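Local atomic coordinates of Tat-secreted protein Rv2525c (Mycobacterium tuberculosis, PDB entry 4PMQ), a protein that probably cleaves glycosidic bonds of peptidoglycan and hydrolyses p-nitrophenyl esters in vitro, with a preference for the butyrate. Residues Y10-I15 with G188-D193; R30-R35 with S64-G69; H178-D183 with V194-K199. All blocks are in the same frame, centred on the assembly; numbering follows the deposited sequence.

Interaction 1: Y10-I15 with G188-D193; sequences YAAGVI and GGVGVD
Val190 pushes its isopropyl group into the hollow of the loop 10-15. Its CG1 meets the loop backbone at Gly13 N, 3.8 Å away, and also touches the CB atoms of Tyr10 and Ala12; CG2, on the other branch, lies close against Gly13 CA and Ile15 CG1. Ile15 crosses Val190 at a slant, with CG1 3.8 Å from Val190 CB, and its terminal CD1 then reaches Val192 CG1 at 3.7 Å. That same CD1 sits over the centre of the Tyr10 ring, 3.6 Å above the plane. Val192 CG1 is therefore shared, since Tyr10 CD1 also approaches it to 3.7 Å as the two side chains run alongside each other. Tyr10 holds CG between its backbone N and carbonyl carbon (chi1 37°), a turn that lays the ring beside Val192 and under the Ile15 methyl.

No direct hydrogen bond joins the two segments; water bridges them instead. Water 1 accepts from Ala12 N at 2.9 Å and donates to Gly191 O at 2.8 Å, which links the loop to strand 190-197.

Further out, Ile20 of helix 17-22 covers both Tyr10 and Ile15, while Val187 of strand 184-187 backs Ile15 and Val192. Ala28 and Arg30 of strand 27-31 touch Tyr10. The contact thus fills the angle between the loop leaving strand 6-9, the start of strand 190-197 and helix 17-22.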
loop_
_atom_site.group_PDB
_atom_site.type_symbol
_atom_site.label_atom_id
_atom_site.label_comp_id
_atom_site.label_asym_id
_atom_site.label_seq_id
_atom_site.Cartn_x
_atom_site.Cartn_y
_atom_site.Cartn_z
ATOM N N TYR A 10 1.896 4.165 -8.126
ATOM C CA TYR A 10 2.497 3.824 -9.422
ATOM C C TYR A 10 3.719 2.982 -9.218
ATOM O O TYR A 10 4.449 3.205 -8.248
ATOM C CB TYR A 10 2.886 5.102 -10.197
ATOM C CG TYR A 10 3.422 6.220 -9.323
ATOM C CD1 TYR A 10 2.558 7.092 -8.666
ATOM C CD2 TYR A 10 4.797 6.419 -9.170
ATOM C CE1 TYR A 10 3.039 8.124 -7.866
ATOM C CE2 TYR A 10 5.293 7.473 -8.391
ATOM C CZ TYR A 10 4.404 8.310 -7.729
ATOM O OH TYR A 10 4.820 9.344 -6.940
ATOM N N ALA A 11 3.951 2.043 -10.137
ATOM C CA ALA A 11 5.107 1.145 -10.067
ATOM C C ALA A 11 6.099 1.356 -11.206
ATOM O O ALA A 11 7.258 0.940 -11.058
ATOM C CB ALA A 11 4.623 -0.303 -10.104
ATOM N N ALA A 12 5.663 1.926 -12.356
ATOM C CA ALA A 12 6.492 1.962 -13.564
ATOM C C ALA A 12 7.643 2.961 -13.550
ATOM O O ALA A 12 8.537 2.849 -14.379
ATOM C CB ALA A 12 5.640 2.203 -14.805
ATOM N N GLY A 13 7.639 3.910 -12.626
ATOM C CA GLY A 13 8.692 4.914 -12.609
ATOM C C GLY A 13 8.569 5.875 -11.450
ATOM O O GLY A 13 7.669 5.752 -10.612
ATOM N N VAL A 14 9.523 6.796 -11.370
ATOM C CA VAL A 14 9.563 7.803 -10.314
ATOM C C VAL A 14 9.075 9.103 -10.917
ATOM O O VAL A 14 9.583 9.514 -11.953
ATOM C CB VAL A 14 10.987 7.942 -9.709
ATOM C CG1 VAL A 14 11.043 9.068 -8.685
ATOM C CG2 VAL A 14 11.445 6.619 -9.086
ATOM N N ILE A 15 8.126 9.766 -10.266
ATOM C CA ILE A 15 7.615 11.013 -10.828
ATOM C C ILE A 15 8.129 12.218 -10.053
ATOM O O ILE A 15 8.002 12.228 -8.826
ATOM C CB ILE A 15 6.063 11.006 -10.855
ATOM C CG1 ILE A 15 5.510 9.831 -11.680
ATOM C CG2 ILE A 15 5.472 12.369 -11.342
ATOM C CD1 ILE A 15 4.020 9.547 -11.367
ATOM N N GLY A 188 3.748 12.572 -15.712
ATOM C CA GLY A 188 5.184 12.563 -16.004
ATOM C C GLY A 188 5.636 11.319 -16.758
ATOM O O GLY A 188 6.694 10.757 -16.438
ATOM N N GLY A 189 4.811 10.873 -17.725
ATOM C CA GLY A 189 5.049 9.676 -18.532
ATOM C C GLY A 189 4.797 8.342 -17.827
ATOM O O GLY A 189 5.059 7.275 -18.393
ATOM N N VAL A 190 4.271 8.375 -16.588
ATOM C CA VAL A 190 4.050 7.158 -15.800
ATOM C C VAL A 190 2.560 6.914 -15.541
ATOM O O VAL A 190 1.860 7.839 -15.100
ATOM C CB VAL A 190 4.833 7.275 -14.457
ATOM C CG1 VAL A 190 4.614 6.051 -13.564
ATOM C CG2 VAL A 190 6.332 7.525 -14.704
ATOM N N GLY A 191 2.093 5.688 -15.804
ATOM C CA GLY A 191 0.715 5.307 -15.482
ATOM C C GLY A 191 0.498 5.368 -13.973
ATOM O O GLY A 191 1.371 4.951 -13.188
ATOM N N VAL A 192 -0.634 5.958 -13.539
ATOM C CA VAL A 192 -0.907 6.058 -12.100
ATOM C C VAL A 192 -2.311 5.566 -11.798
ATOM O O VAL A 192 -3.189 5.607 -12.667
ATOM C CB VAL A 192 -0.714 7.497 -11.522
ATOM C CG1 VAL A 192 0.712 8.002 -11.729
ATOM C CG2 VAL A 192 -1.746 8.495 -12.077
ATOM N N ASP A 193 -2.496 5.117 -10.562
ATOM C CA ASP A 193 -3.782 4.797 -9.963
ATOM C C ASP A 193 -4.163 5.934 -9.050
ATOM O O ASP A 193 -3.284 6.573 -8.445
ATOM C CB ASP A 193 -3.739 3.470 -9.186
ATOM C CG ASP A 193 -3.161 2.305 -9.980
ATOM O OD1 ASP A 193 -3.493 2.184 -11.191
ATOM O OD2 ASP A 193 -2.444 1.478 -9.377
HETATM O O HOH W 1 2.894 2.643 -13.011
HETATM O O HOH W 2 8.673 10.747 -14.474
#

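Interaction 2: R30-R35 with S64-G69; sequences RYVSDR and SCYQYG
This is the parallel strand pair of a beta-alpha-beta unit, strand 27-31, helix 49-57 and strand 61-66, in a domain of the TIM-barrel clan. Arg30 pairs with Ser64 and Tyr31 with Cys65. Cys65 N gives its hydrogen to Arg30 O at 2.9 Å, and Val32 N gives its own to Cys65 O at 2.9 Å.

Beyond the last bridge a side chain takes over the pairing. Ser33 OG accepts a bent hydrogen bond from Gln67 N at 2.8 Å (138° at the hydrogen) while lying over one face of the Tyr66 ring, 3.1 Å above its plane and offset toward the rim. Ser33 CB adds a CH-pi contact to that ring. On the side of the sheet carrying Tyr31, Cys65 SG sits over the Tyr31 ring, 4.1 Å from the centroid. Cys65 keeps SG between its backbone N and carbonyl carbon (chi1 66°), which turns the sulfur to the ring. Gln67 runs alongside Tyr31, CB 4.0 Å from Tyr31 CE1. Its NE2 bonds Gly69 O, which lies in the amide plane; Asp110 OD2 is a second partner of NE2. Val32 O is buried here without a polar partner.

Tyr31 OH hydrogen-bonds a glycerol and a tartrate, probably from the crystallisation liquor, which may mark a pocket at these strand ends; the glycerol also bonds Gln67 OE1. Helix 79-96 lies against this region: His86 bonds Tyr66 OH and Leu93 packs on Val32, while strand 105-108 flanks strand 61-66.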
loop_
_atom_site.group_PDB
_atom_site.type_symbol
_atom_site.label_atom_id
_atom_site.label_comp_id
_atom_site.label_asym_id
_atom_site.label_seq_id
_atom_site.Cartn_x
_atom_site.Cartn_y
_atom_site.Cartn_z
ATOM N N ARG A 30 3.603 4.911 -1.955
ATOM C CA ARG A 30 4.795 4.423 -2.616
ATOM C C ARG A 30 5.314 3.102 -2.052
ATOM O O ARG A 30 5.191 2.815 -0.856
ATOM C CB ARG A 30 5.875 5.531 -2.513
ATOM C CG ARG A 30 5.459 6.842 -3.232
ATOM C CD ARG A 30 5.364 6.658 -4.745
ATOM N NE ARG A 30 6.714 6.461 -5.255
ATOM C CZ ARG A 30 7.203 5.316 -5.723
ATOM N NH1 ARG A 30 6.419 4.240 -5.833
ATOM N NH2 ARG A 30 8.481 5.237 -6.091
ATOM N N TYR A 31 5.937 2.299 -2.941
ATOM C CA TYR A 31 6.386 0.970 -2.606
ATOM C C TYR A 31 7.652 0.923 -1.796
ATOM O O TYR A 31 8.700 1.435 -2.221
ATOM C CB TYR A 31 6.637 0.180 -3.895
ATOM C CG TYR A 31 5.373 -0.097 -4.656
ATOM C CD1 TYR A 31 4.499 -1.104 -4.247
ATOM C CD2 TYR A 31 5.028 0.661 -5.774
ATOM C CE1 TYR A 31 3.339 -1.385 -4.954
ATOM C CE2 TYR A 31 3.856 0.396 -6.487
ATOM C CZ TYR A 31 3.022 -0.636 -6.074
ATOM O OH TYR A 31 1.866 -0.933 -6.758
ATOM N N VAL A 32 7.579 0.174 -0.695
ATOM C CA VAL A 32 8.759 -0.132 0.110
ATOM C C VAL A 32 9.083 -1.627 -0.144
ATOM O O VAL A 32 9.256 -2.420 0.778
ATOM C CB VAL A 32 8.596 0.245 1.605
ATOM C CG1 VAL A 32 8.548 1.768 1.765
ATOM C CG2 VAL A 32 7.354 -0.410 2.244
ATOM N N SER A 33 9.165 -1.986 -1.436
ATOM C CA SER A 33 9.403 -3.356 -1.909
ATOM C C SER A 33 10.439 -3.431 -3.003
ATOM O O SER A 33 10.653 -2.477 -3.746
ATOM C CB SER A 33 8.115 -3.932 -2.485
ATOM O OG SER A 33 7.066 -3.870 -1.553
ATOM N N ASP A 34 11.058 -4.604 -3.132
ATOM C CA ASP A 34 12.008 -4.889 -4.196
ATOM C C ASP A 34 11.253 -5.173 -5.482
ATOM O O ASP A 34 10.037 -5.410 -5.459
ATOM C CB ASP A 34 12.864 -6.107 -3.820
ATOM C CG ASP A 34 13.779 -5.852 -2.630
ATOM O OD1 ASP A 34 14.592 -4.903 -2.693
ATOM O OD2 ASP A 34 13.673 -6.591 -1.640
ATOM N N ARG A 35 11.999 -5.267 -6.583
ATOM C CA ARG A 35 11.441 -5.655 -7.879
ATOM C C ARG A 35 11.585 -7.174 -8.030
ATOM O O ARG A 35 12.712 -7.698 -8.012
ATOM C CB ARG A 35 12.199 -4.923 -9.005
ATOM C CG ARG A 35 12.148 -3.396 -8.884
ATOM C CD ARG A 35 12.975 -2.645 -9.923
ATOM N NE ARG A 35 14.405 -2.965 -9.877
ATOM C CZ ARG A 35 15.283 -2.364 -9.075
ATOM N NH1 ARG A 35 14.880 -1.437 -8.207
ATOM N NH2 ARG A 35 16.567 -2.695 -9.123
ATOM N N SER A 64 3.352 4.536 2.794
ATOM C CA SER A 64 4.099 3.356 2.344
ATOM C C SER A 64 3.204 2.140 2.100
ATOM O O SER A 64 2.308 1.859 2.898
ATOM C CB SER A 64 5.146 2.957 3.378
ATOM O OG SER A 64 6.164 3.930 3.520
ATOM N N CYS A 65 3.493 1.387 1.022
ATOM C CA CYS A 65 2.789 0.142 0.779
ATOM C C CYS A 65 3.788 -0.905 0.338
ATOM O O CYS A 65 4.889 -0.576 -0.113
ATOM C CB CYS A 65 1.672 0.312 -0.244
ATOM S SG CYS A 65 2.260 0.706 -1.904
ATOM N N TYR A 66 3.421 -2.146 0.498
ATOM C CA TYR A 66 4.329 -3.235 0.169
ATOM C C TYR A 66 3.677 -4.212 -0.761
ATOM O O TYR A 66 2.631 -4.751 -0.414
ATOM C CB TYR A 66 4.749 -3.976 1.460
ATOM C CG TYR A 66 5.803 -5.031 1.215
ATOM C CD1 TYR A 66 5.456 -6.301 0.737
ATOM C CD2 TYR A 66 7.150 -4.761 1.440
ATOM C CE1 TYR A 66 6.428 -7.260 0.456
ATOM C CE2 TYR A 66 8.139 -5.709 1.150
ATOM C CZ TYR A 66 7.770 -6.953 0.655
ATOM O OH TYR A 66 8.721 -7.907 0.410
ATOM N N GLN A 67 4.327 -4.517 -1.873
ATOM C CA GLN A 67 3.898 -5.602 -2.763
ATOM C C GLN A 67 5.107 -6.080 -3.506
ATOM O O GLN A 67 5.689 -5.318 -4.278
ATOM C CB GLN A 67 2.788 -5.204 -3.740
ATOM C CG GLN A 67 2.289 -6.451 -4.504
ATOM C CD GLN A 67 1.113 -6.259 -5.407
ATOM O OE1 GLN A 67 0.390 -5.267 -5.338
ATOM N NE2 GLN A 67 0.865 -7.264 -6.236
ATOM N N TYR A 68 5.479 -7.328 -3.275
ATOM C CA TYR A 68 6.628 -7.890 -3.967
ATOM C C TYR A 68 6.147 -8.800 -5.100
ATOM O O TYR A 68 6.430 -8.516 -6.260
ATOM C CB TYR A 68 7.567 -8.632 -2.999
ATOM C CG TYR A 68 8.704 -9.340 -3.716
ATOM C CD1 TYR A 68 9.821 -8.635 -4.167
ATOM C CD2 TYR A 68 8.677 -10.717 -3.918
ATOM C CE1 TYR A 68 10.869 -9.285 -4.836
ATOM C CE2 TYR A 68 9.711 -11.374 -4.592
ATOM C CZ TYR A 68 10.820 -10.663 -5.018
ATOM O OH TYR A 68 11.834 -11.347 -5.667
ATOM N N GLY A 69 5.466 -9.902 -4.753
ATOM C CA GLY A 69 4.943 -10.852 -5.727
ATOM C C GLY A 69 3.546 -10.515 -6.217
ATOM O O GLY A 69 2.966 -9.489 -5.839
HETATM O O HOH W 3 8.011 -6.490 -7.177
HETATM O O HOH W 4 10.672 -6.710 -1.208
#

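Interaction 3: H178-D183 with V194-K199; sequences HQVEID and VNQILK
Asn195 turns CG away from its carbonyl carbon (chi1 -55°), while Gln179 swings CG opposite its backbone N (chi1 -166°) and continues extended, which brings the two amide side chains alongside each other with their planes 29° apart. They form the non-hydrogen-bonded pair of an antiparallel strand pairing that contains a classic beta bulge: Val180 and Glu181 together face Val194.

Asn195 OD1 lies 3.1 Å from Gln179 CB. Its polar needs are met outside the pair, by Trp160 NE1. Asp9 OD2 accepts from both Asn195 ND2 and Gln179 NE2, and Tyr141 OH bonds Gln179 OE1; this network probably fixes the rotation of both amides. A glycerol, probably from the crystallisation liquor, bonds Gln179 NE2 and may mark a pocket.

At the bulge, Val194 O takes a hydrogen bond from Val180 N at 2.9 Å and a second, weak one from Glu181 N at 3.4 Å. Val194 N returns a bond to Glu181 O at 2.9 Å, and Glu181 and Val194 lie side by side, CB to CB 3.9 Å. Beyond the Gln179-Asn195 pair, His178 and Gln196 exchange two backbone hydrogen bonds.

Val180 also crosses Gln196 at about a right angle, its CG2 3.9 Å from Gln196 CG, while CG1 covers one face of the His178 ring, 3.6 Å above the plane. That imidazole is gripped at both nitrogens. Asn163 OD1 bonds NE2, and water 5, lying in the ring plane, joins His178 ND1 at 2.7 Å to Gln196 OE1.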
loop_
_atom_site.group_PDB
_atom_site.type_symbol
_atom_site.label_atom_id
_atom_site.label_comp_id
_atom_site.label_asym_id
_atom_site.label_seq_id
_atom_site.Cartn_x
_atom_site.Cartn_y
_atom_site.Cartn_z
ATOM N N HIS A 178 -9.089 4.745 -0.415
ATOM C CA HIS A 178 -9.862 3.930 -1.377
ATOM C C HIS A 178 -9.312 4.109 -2.799
ATOM O O HIS A 178 -9.288 5.216 -3.310
ATOM C CB HIS A 178 -11.360 4.290 -1.319
ATOM C CG HIS A 178 -12.258 3.540 -2.252
ATOM N ND1 HIS A 178 -13.520 4.009 -2.537
ATOM C CD2 HIS A 178 -12.086 2.342 -2.873
ATOM C CE1 HIS A 178 -14.069 3.121 -3.356
ATOM N NE2 HIS A 178 -13.239 2.112 -3.613
ATOM N N GLN A 179 -8.879 3.015 -3.422
ATOM C CA GLN A 179 -8.389 3.038 -4.797
ATOM C C GLN A 179 -9.621 3.110 -5.696
ATOM O O GLN A 179 -10.425 2.166 -5.700
ATOM C CB GLN A 179 -7.539 1.800 -5.063
ATOM C CG GLN A 179 -6.727 1.924 -6.354
ATOM C CD GLN A 179 -5.836 0.727 -6.479
ATOM O OE1 GLN A 179 -6.311 -0.405 -6.468
ATOM N NE2 GLN A 179 -4.527 0.950 -6.645
ATOM N N VAL A 180 -9.807 4.259 -6.374
ATOM C CA VAL A 180 -11.012 4.490 -7.197
ATOM C C VAL A 180 -10.764 4.445 -8.705
ATOM O O VAL A 180 -11.736 4.430 -9.451
ATOM C CB VAL A 180 -11.730 5.815 -6.815
ATOM C CG1 VAL A 180 -12.236 5.735 -5.381
ATOM C CG2 VAL A 180 -10.822 7.040 -7.003
ATOM N N GLU A 181 -9.506 4.445 -9.166
ATOM C CA GLU A 181 -9.226 4.427 -10.615
ATOM C C GLU A 181 -7.910 3.741 -10.854
ATOM O O GLU A 181 -6.933 4.067 -10.190
ATOM C CB GLU A 181 -9.166 5.872 -11.118
ATOM C CG GLU A 181 -9.337 6.059 -12.598
ATOM C CD GLU A 181 -9.021 7.479 -13.029
ATOM O OE1 GLU A 181 -9.970 8.273 -13.219
ATOM O OE2 GLU A 181 -7.818 7.798 -13.171
ATOM N N ILE A 182 -7.885 2.786 -11.790
ATOM C CA ILE A 182 -6.682 2.036 -12.140
ATOM C C ILE A 182 -6.222 2.410 -13.538
ATOM O O ILE A 182 -7.007 2.307 -14.486
ATOM C CB ILE A 182 -6.944 0.502 -12.064
ATOM C CG1 ILE A 182 -7.318 0.062 -10.653
ATOM C CG2 ILE A 182 -5.759 -0.315 -12.639
ATOM C CD1 ILE A 182 -6.314 0.240 -9.696
ATOM N N ASP A 183 -4.951 2.812 -13.654
ATOM C CA ASP A 183 -4.258 3.159 -14.898
ATOM C C ASP A 183 -5.117 3.981 -15.896
ATOM O O ASP A 183 -5.088 3.719 -17.097
ATOM C CB ASP A 183 -3.778 1.858 -15.571
ATOM C CG ASP A 183 -2.654 2.045 -16.578
ATOM O OD1 ASP A 183 -1.715 2.825 -16.285
ATOM O OD2 ASP A 183 -2.718 1.421 -17.658
ATOM N N VAL A 194 -5.457 6.161 -8.896
ATOM C CA VAL A 194 -5.957 7.261 -8.085
ATOM C C VAL A 194 -6.602 6.726 -6.830
ATOM O O VAL A 194 -7.435 5.810 -6.899
ATOM C CB VAL A 194 -6.937 8.149 -8.885
ATOM C CG1 VAL A 194 -7.465 9.284 -8.025
ATOM C CG2 VAL A 194 -6.268 8.706 -10.146
ATOM N N ASN A 195 -6.239 7.326 -5.679
ATOM C CA ASN A 195 -6.776 6.908 -4.392
ATOM C C ASN A 195 -7.382 8.095 -3.687
ATOM O O ASN A 195 -6.749 9.164 -3.642
ATOM C CB ASN A 195 -5.679 6.284 -3.518
ATOM C CG ASN A 195 -4.996 5.153 -4.242
ATOM O OD1 ASN A 195 -5.518 4.041 -4.268
ATOM N ND2 ASN A 195 -3.897 5.444 -4.938
ATOM N N GLN A 196 -8.548 7.902 -3.060
ATOM C CA GLN A 196 -9.212 8.939 -2.250
ATOM C C GLN A 196 -8.877 8.743 -0.779
ATOM O O GLN A 196 -8.909 7.620 -0.275
ATOM C CB GLN A 196 -10.729 8.858 -2.443
ATOM C CG GLN A 196 -11.147 9.293 -3.843
ATOM C CD GLN A 196 -12.641 9.452 -4.027
ATOM O OE1 GLN A 196 -13.470 8.825 -3.348
ATOM N NE2 GLN A 196 -13.007 10.275 -4.994
ATOM N N ILE A 197 -8.553 9.834 -0.095
ATOM C CA ILE A 197 -8.322 9.846 1.345
ATOM C C ILE A 197 -9.709 9.966 2.025
ATOM O O ILE A 197 -10.496 10.878 1.699
ATOM C CB ILE A 197 -7.390 11.019 1.733
ATOM C CG1 ILE A 197 -6.004 10.885 1.057
ATOM C CG2 ILE A 197 -7.296 11.142 3.268
ATOM C CD1 ILE A 197 -5.195 12.238 1.143
ATOM N N LEU A 198 -9.983 9.077 2.984
ATOM C CA LEU A 198 -11.278 9.040 3.658
ATOM C C LEU A 198 -11.254 9.459 5.109
ATOM O O LEU A 198 -12.307 9.806 5.668
ATOM C CB LEU A 198 -11.810 7.612 3.607
ATOM C CG LEU A 198 -11.983 7.046 2.177
ATOM C CD1 LEU A 198 -12.127 5.554 2.227
ATOM C CD2 LEU A 198 -13.138 7.742 1.441
ATOM N N LYS A 199 -10.092 9.317 5.748
ATOM C CA LYS A 199 -9.943 9.651 7.165
ATOM C C LYS A 199 -8.721 10.564 7.341
ATOM O O LYS A 199 -7.732 10.422 6.597
ATOM C CB LYS A 199 -9.820 8.376 8.013
ATOM C CG LYS A 199 -11.066 7.480 7.931
ATOM C CD LYS A 199 -10.993 6.249 8.827
ATOM C CE LYS A 199 -12.183 5.307 8.610
ATOM N NZ LYS A 199 -13.498 5.924 8.898
HETATM O O HOH W 5 -14.034 6.581 -1.840
#

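All three contacts reach one curled mixed sheet. Interactions 1 and 3 use successive parts of strand 190-197: its beginning packs on the loop after strand 6-9, and its later part pairs with strand 177-181. Their centres are about 15 Å apart, they meet through Asp193 and Asp183, and their segments alternate along the chain. Interaction 2 is nested inside the loop closed by interaction 1, about 14 Å from it centre to centre, and touches it where Tyr10 and Ala11 pack on Tyr31. Interactions 2 and 3 lie about 18 Å apart, centre to centre, without touching. Strand 190-197 also pairs, antiparallel, with strand 6-9, joining this N-terminal strand to strand 177-181 and closing the curled sheet.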